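Local coordinates for protein LEC-6 (Caenorhabditis elegans, PDB 3VV1) that binds galactose-containing glycans as a galectin, with a preference for saccharides in which the galactose is linked to fucose, at residues 58-63 / 74-79. Sequence-based numbering, arbitrary orientation.
Sequences DSRFHI and HFNARF. With GAL (beta-D-galactopyranose), chain C; FUC (alpha-L-fucopyranose), chain B.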
ATOM      1  N   ASP A  58     -22.649 -16.578  -8.344  1.00 23.33           N
ATOM      2  CA  ASP A  58     -23.592 -15.571  -8.796  1.00 22.07           C
ATOM      3  C   ASP A  58     -23.402 -15.418 -10.299  1.00 19.87           C
ATOM      4  O   ASP A  58     -22.305 -15.679 -10.831  1.00 21.41           O
ATOM      5  CB  ASP A  58     -23.381 -14.190  -8.112  1.00 22.22           C
ATOM      6  CG  ASP A  58     -24.580 -13.242  -8.346  1.00 25.91           C
ATOM      7  OD1 ASP A  58     -25.631 -13.488  -7.797  1.00 35.70           O
ATOM      8  OD2 ASP A  58     -24.572 -12.338  -9.182  1.00 31.71           O
ATOM      9  N   SER A  59     -24.451 -14.942 -10.973  1.00 18.86           N
ATOM     10  CA  SER A  59     -24.375 -14.754 -12.414  1.00 18.01           C
ATOM     11  C   SER A  59     -23.674 -13.452 -12.839  1.00 16.78           C
ATOM     12  O   SER A  59     -23.514 -13.217 -14.054  1.00 16.85           O
ATOM     13  CB  SER A  59     -25.770 -14.754 -13.001  1.00 19.28           C
ATOM     14  OG  SER A  59     -26.593 -13.758 -12.413  1.00 24.64           O
ATOM     15  N   ARG A  60     -23.315 -12.613 -11.860  1.00 14.86           N
ATOM     16  CA  ARG A  60     -22.583 -11.365 -12.137  1.00 13.55           C
ATOM     17  C   ARG A  60     -21.486 -11.127 -11.156  1.00 12.58           C
ATOM     18  O   ARG A  60     -21.565 -11.591 -10.058  1.00 14.07           O
ATOM     19  CB  ARG A  60     -23.540 -10.144 -12.063  1.00 15.04           C
ATOM     20  CG  ARG A  60     -24.725 -10.292 -13.023  1.00 14.68           C
ATOM     21  CD  ARG A  60     -25.591  -9.029 -13.002  1.00 15.30           C
ATOM     22  NE  ARG A  60     -26.683  -9.204 -13.961  1.00 16.00           N
ATOM     23  CZ  ARG A  60     -27.669  -8.312 -14.137  1.00 18.39           C
ATOM     24  NH1 ARG A  60     -27.687  -7.161 -13.428  1.00 17.83           N
ATOM     25  NH2 ARG A  60     -28.652  -8.572 -14.987  1.00 21.34           N
ATOM     26  N   PHE A  61     -20.530 -10.264 -11.543  1.00 10.98           N
ATOM     27  CA  PHE A  61     -19.620  -9.714 -10.568  1.00 10.64           C
ATOM     28  C   PHE A  61     -19.299  -8.319 -11.045  1.00  9.86           C
ATOM     29  O   PHE A  61     -19.465  -7.968 -12.236  1.00  9.86           O
ATOM     30  CB  PHE A  61     -18.317 -10.565 -10.372  1.00 11.13           C
ATOM     31  CG  PHE A  61     -17.344 -10.545 -11.546  1.00 10.20           C
ATOM     32  CD1 PHE A  61     -16.379  -9.558 -11.666  1.00 10.65           C
ATOM     33  CD2 PHE A  61     -17.368 -11.594 -12.484  1.00 11.79           C
ATOM     34  CE1 PHE A  61     -15.448  -9.598 -12.711  1.00 11.43           C
ATOM     35  CE2 PHE A  61     -16.461 -11.619 -13.570  1.00 12.60           C
ATOM     36  CZ  PHE A  61     -15.492 -10.615 -13.664  1.00 10.86           C
ATOM     37  N   HIS A  62     -18.818  -7.497 -10.133  1.00  9.75           N
ATOM     38  CA  HIS A  62     -18.408  -6.149 -10.583  1.00  9.56           C
ATOM     39  C   HIS A  62     -17.221  -5.640  -9.823  1.00 10.26           C
ATOM     40  O   HIS A  62     -16.919  -6.105  -8.716  1.00  9.92           O
ATOM     41  CB  HIS A  62     -19.589  -5.136 -10.530  1.00 11.08           C
ATOM     42  CG  HIS A  62     -20.121  -4.910  -9.169  1.00 11.68           C
ATOM     43  ND1 HIS A  62     -21.176  -5.608  -8.661  1.00 14.68           N
ATOM     44  CD2 HIS A  62     -19.698  -4.058  -8.159  1.00 13.03           C
ATOM     45  CE1 HIS A  62     -21.443  -5.165  -7.433  1.00 16.08           C
ATOM     46  NE2 HIS A  62     -20.534  -4.234  -7.112  1.00 14.74           N
ATOM     47  N   ILE A  63     -16.541  -4.654 -10.457  1.00  8.74           N
ATOM     48  CA  ILE A  63     -15.506  -3.855  -9.796  1.00  9.33           C
ATOM     49  C   ILE A  63     -16.017  -2.430  -9.820  1.00  8.80           C
ATOM     50  O   ILE A  63     -16.396  -1.944 -10.879  1.00  8.52           O
ATOM     51  CB  ILE A  63     -14.183  -3.947 -10.574  1.00  9.41           C
ATOM     52  CG1 ILE A  63     -13.504  -5.327 -10.471  1.00 13.50           C
ATOM     53  CG2 ILE A  63     -13.220  -2.926 -10.005  1.00 11.18           C
ATOM     54  CD1 ILE A  63     -13.936  -6.358 -11.424  1.00 18.79           C
ATOM     55  N   HIS A  74     -18.205   1.532 -12.808  1.00  8.75           N
ATOM     56  CA  HIS A  74     -18.767   0.265 -12.366  1.00  9.04           C
ATOM     57  C   HIS A  74     -18.571  -0.620 -13.570  1.00  8.44           C
ATOM     58  O   HIS A  74     -19.155  -0.379 -14.630  1.00  9.05           O
ATOM     59  CB  HIS A  74     -20.269   0.511 -12.067  1.00  9.54           C
ATOM     60  CG  HIS A  74     -21.105  -0.754 -11.904  1.00  8.94           C
ATOM     61  ND1 HIS A  74     -21.114  -1.465 -10.744  1.00  9.95           N
ATOM     62  CD2 HIS A  74     -22.038  -1.361 -12.739  1.00 10.42           C
ATOM     63  CE1 HIS A  74     -22.018  -2.473 -10.816  1.00 12.08           C
ATOM     64  NE2 HIS A  74     -22.575  -2.429 -12.059  1.00 11.14           N
ATOM     65  N   PHE A  75     -17.739  -1.648 -13.426  1.00  8.11           N
ATOM     66  CA  PHE A  75     -17.428  -2.605 -14.511  1.00  7.58           C
ATOM     67  C   PHE A  75     -18.148  -3.907 -14.134  1.00  8.99           C
ATOM     68  O   PHE A  75     -17.812  -4.529 -13.112  1.00  9.25           O
ATOM     69  CB  PHE A  75     -15.893  -2.791 -14.543  1.00  8.72           C
ATOM     70  CG  PHE A  75     -15.442  -3.901 -15.465  1.00  9.03           C
ATOM     71  CD1 PHE A  75     -15.130  -3.617 -16.806  1.00  9.04           C
ATOM     72  CD2 PHE A  75     -15.312  -5.242 -15.007  1.00  9.18           C
ATOM     73  CE1 PHE A  75     -14.696  -4.606 -17.675  1.00  9.92           C
ATOM     74  CE2 PHE A  75     -14.884  -6.232 -15.911  1.00 10.52           C
ATOM     75  CZ  PHE A  75     -14.555  -5.924 -17.210  1.00 11.26           C
ATOM     76  N   ASN A  76     -19.172  -4.284 -14.887  1.00  9.03           N
ATOM     77  CA  ASN A  76     -20.057  -5.395 -14.430  1.00  9.41           C
ATOM     78  C   ASN A  76     -20.065  -6.506 -15.484  1.00  9.73           C
ATOM     79  O   ASN A  76     -20.569  -6.330 -16.587  1.00 11.32           O
ATOM     80  CB  ASN A  76     -21.440  -4.794 -14.275  1.00 11.42           C
ATOM     81  CG  ASN A  76     -22.471  -5.705 -13.551  1.00 11.23           C
ATOM     82  OD1 ASN A  76     -23.671  -5.456 -13.676  1.00 12.83           O
ATOM     83  ND2 ASN A  76     -22.032  -6.691 -12.746  1.00 11.53           N
ATOM     84  N   ALA A  77     -19.471  -7.627 -15.144  1.00 10.37           N
ATOM     85  CA  ALA A  77     -19.543  -8.808 -15.983  1.00  9.82           C
ATOM     86  C   ALA A  77     -20.873  -9.507 -15.697  1.00 11.97           C
ATOM     87  O   ALA A  77     -21.164  -9.817 -14.556  1.00 12.03           O
ATOM     88  CB  ALA A  77     -18.366  -9.747 -15.608  1.00 10.19           C
ATOM     89  N   ARG A  78     -21.644  -9.805 -16.743  1.00 12.54           N
ATOM     90  CA  ARG A  78     -22.982 -10.406 -16.594  1.00 12.97           C
ATOM     91  C   ARG A  78     -23.048 -11.707 -17.412  1.00 15.44           C
ATOM     92  O   ARG A  78     -23.176 -11.687 -18.652  1.00 16.82           O
ATOM     93  CB  ARG A  78     -24.051  -9.398 -17.087  1.00 14.51           C
ATOM     94  CG  ARG A  78     -24.003  -8.074 -16.322  1.00 13.18           C
ATOM     95  CD  ARG A  78     -25.162  -7.208 -16.786  1.00 13.26           C
ATOM     96  NE  ARG A  78     -25.239  -5.990 -15.979  1.00 14.98           N
ATOM     97  CZ  ARG A  78     -26.204  -5.082 -16.107  1.00 14.84           C
ATOM     98  NH1 ARG A  78     -27.170  -5.253 -17.034  1.00 17.62           N
ATOM     99  NH2 ARG A  78     -26.228  -4.013 -15.318  1.00 15.27           N
ATOM    100  N   PHE A  79     -22.975 -12.840 -16.732  1.00 15.38           N
ATOM    101  CA  PHE A  79     -23.119 -14.134 -17.413  1.00 16.51           C
ATOM    102  C   PHE A  79     -24.584 -14.417 -17.749  1.00 19.05           C
ATOM    103  O   PHE A  79     -24.868 -15.201 -18.644  1.00 24.40           O
ATOM    104  CB  PHE A  79     -22.481 -15.219 -16.533  1.00 17.36           C
ATOM    105  CG  PHE A  79     -21.003 -15.013 -16.369  1.00 17.04           C
ATOM    106  CD1 PHE A  79     -20.112 -15.395 -17.385  1.00 17.34           C
ATOM    107  CD2 PHE A  79     -20.477 -14.342 -15.218  1.00 16.13           C
ATOM    108  CE1 PHE A  79     -18.746 -15.129 -17.231  1.00 17.48           C
ATOM    109  CE2 PHE A  79     -19.104 -14.088 -15.070  1.00 15.30           C
ATOM    110  CZ  PHE A  79     -18.230 -14.483 -16.097  1.00 17.01           C
TER
HETATM  111  C1  GAL C   2     -28.510  -2.124 -13.252  1.00 18.10           C
HETATM  112  C2  GAL C   2     -27.977  -3.093 -12.152  1.00 17.60           C
HETATM  113  C3  GAL C   2     -26.951  -2.413 -11.325  1.00 16.32           C
HETATM  114  C4  GAL C   2     -25.867  -1.823 -12.240  1.00 15.07           C
HETATM  115  C5  GAL C   2     -26.541  -0.932 -13.295  1.00 15.95           C
HETATM  116  C6  GAL C   2     -25.498  -0.292 -14.241  1.00 14.44           C
HETATM  117  O2  GAL C   2     -29.064  -3.478 -11.342  1.00 21.79           O
HETATM  118  O3  GAL C   2     -26.309  -3.385 -10.455  1.00 17.75           O
HETATM  119  O4  GAL C   2     -25.125  -2.890 -12.874  1.00 14.00           O
HETATM  120  O5  GAL C   2     -27.421  -1.676 -14.062  1.00 14.91           O
HETATM  121  O6  GAL C   2     -26.187   0.525 -15.206  1.00 15.82           O
HETATM  122  C1  FUC B   1     -31.520  -4.688 -15.699  1.00 35.91           C
HETATM  123  C2  FUC B   1     -30.241  -4.337 -16.585  1.00 26.92           C
HETATM  124  C3  FUC B   1     -29.942  -2.803 -16.567  1.00 23.49           C
HETATM  125  C4  FUC B   1     -30.150  -2.133 -15.180  1.00 22.93           C
HETATM  126  C5  FUC B   1     -31.645  -2.148 -14.807  1.00 27.81           C
HETATM  127  C6  FUC B   1     -31.745  -1.513 -13.434  1.00 31.79           C
HETATM  128  O1  FUC B   1     -32.479  -5.416 -16.452  1.00 51.85           O
HETATM  129  O2  FUC B   1     -30.177  -4.974 -17.992  1.00 30.97           O
HETATM  130  O3  FUC B   1     -28.605  -2.727 -16.906  1.00 19.56           O
HETATM  131  O4  FUC B   1     -29.353  -2.867 -14.116  1.00 20.20           O
HETATM  132  O5  FUC B   1     -32.070  -3.565 -14.768  1.00 38.81           O
HETATM  133  O   HOH W   1     -25.635  -5.747 -11.798  1.00 17.63           O
HETATM  134  O   HOH W   2     -22.435  -7.700  -9.884  1.00 20.19           O
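The guanidinium of Arg60 lies flat on that of Arg78, centres 4.1 Å apart and planes 5° from parallel, while the sugars meet Arg78 at its edge. Such stacking of like charges is probably eased by Asp80 and Glu81, which form salt bridges to Arg60 and Arg78 respectively. On the same side of the sheet, His74 CE1 sits 3.5 Å from His62 CG, over one face of the His62 ring, and His74 presents its edge to galactose, with NE2 2.7 Å from O4. That same O4 receives Arg78 NH2 at 2.9 Å, and Arg78 NH1 donates to fucose O3 at 2.9 Å. With CG anti to the backbone N (chi1 -169°), the amide of Asn76 lies between the Arg78 side chain and the Phe61 carbonyl: OD1 accepts a hydrogen bond from Arg78 NE at 2.8 Å, helping to set the orientation of the guanidinium, while ND2 reaches back to Phe61 O from above the carbonyl plane. Phe61 O thereby accepts two bonds, the other from Ala77 N. On the opposite face of the sheet, Ala77 CB makes a CH-pi contact over the Phe61 ring, 3.7 Å from its centroid, and Phe79 CE2 meets that ring's edge. This antiparallel hairpin, one face apolar and the other sugar-binding, is characteristic of the galectin beta-sandwich, whose His, Asn and Arg line the galactose site.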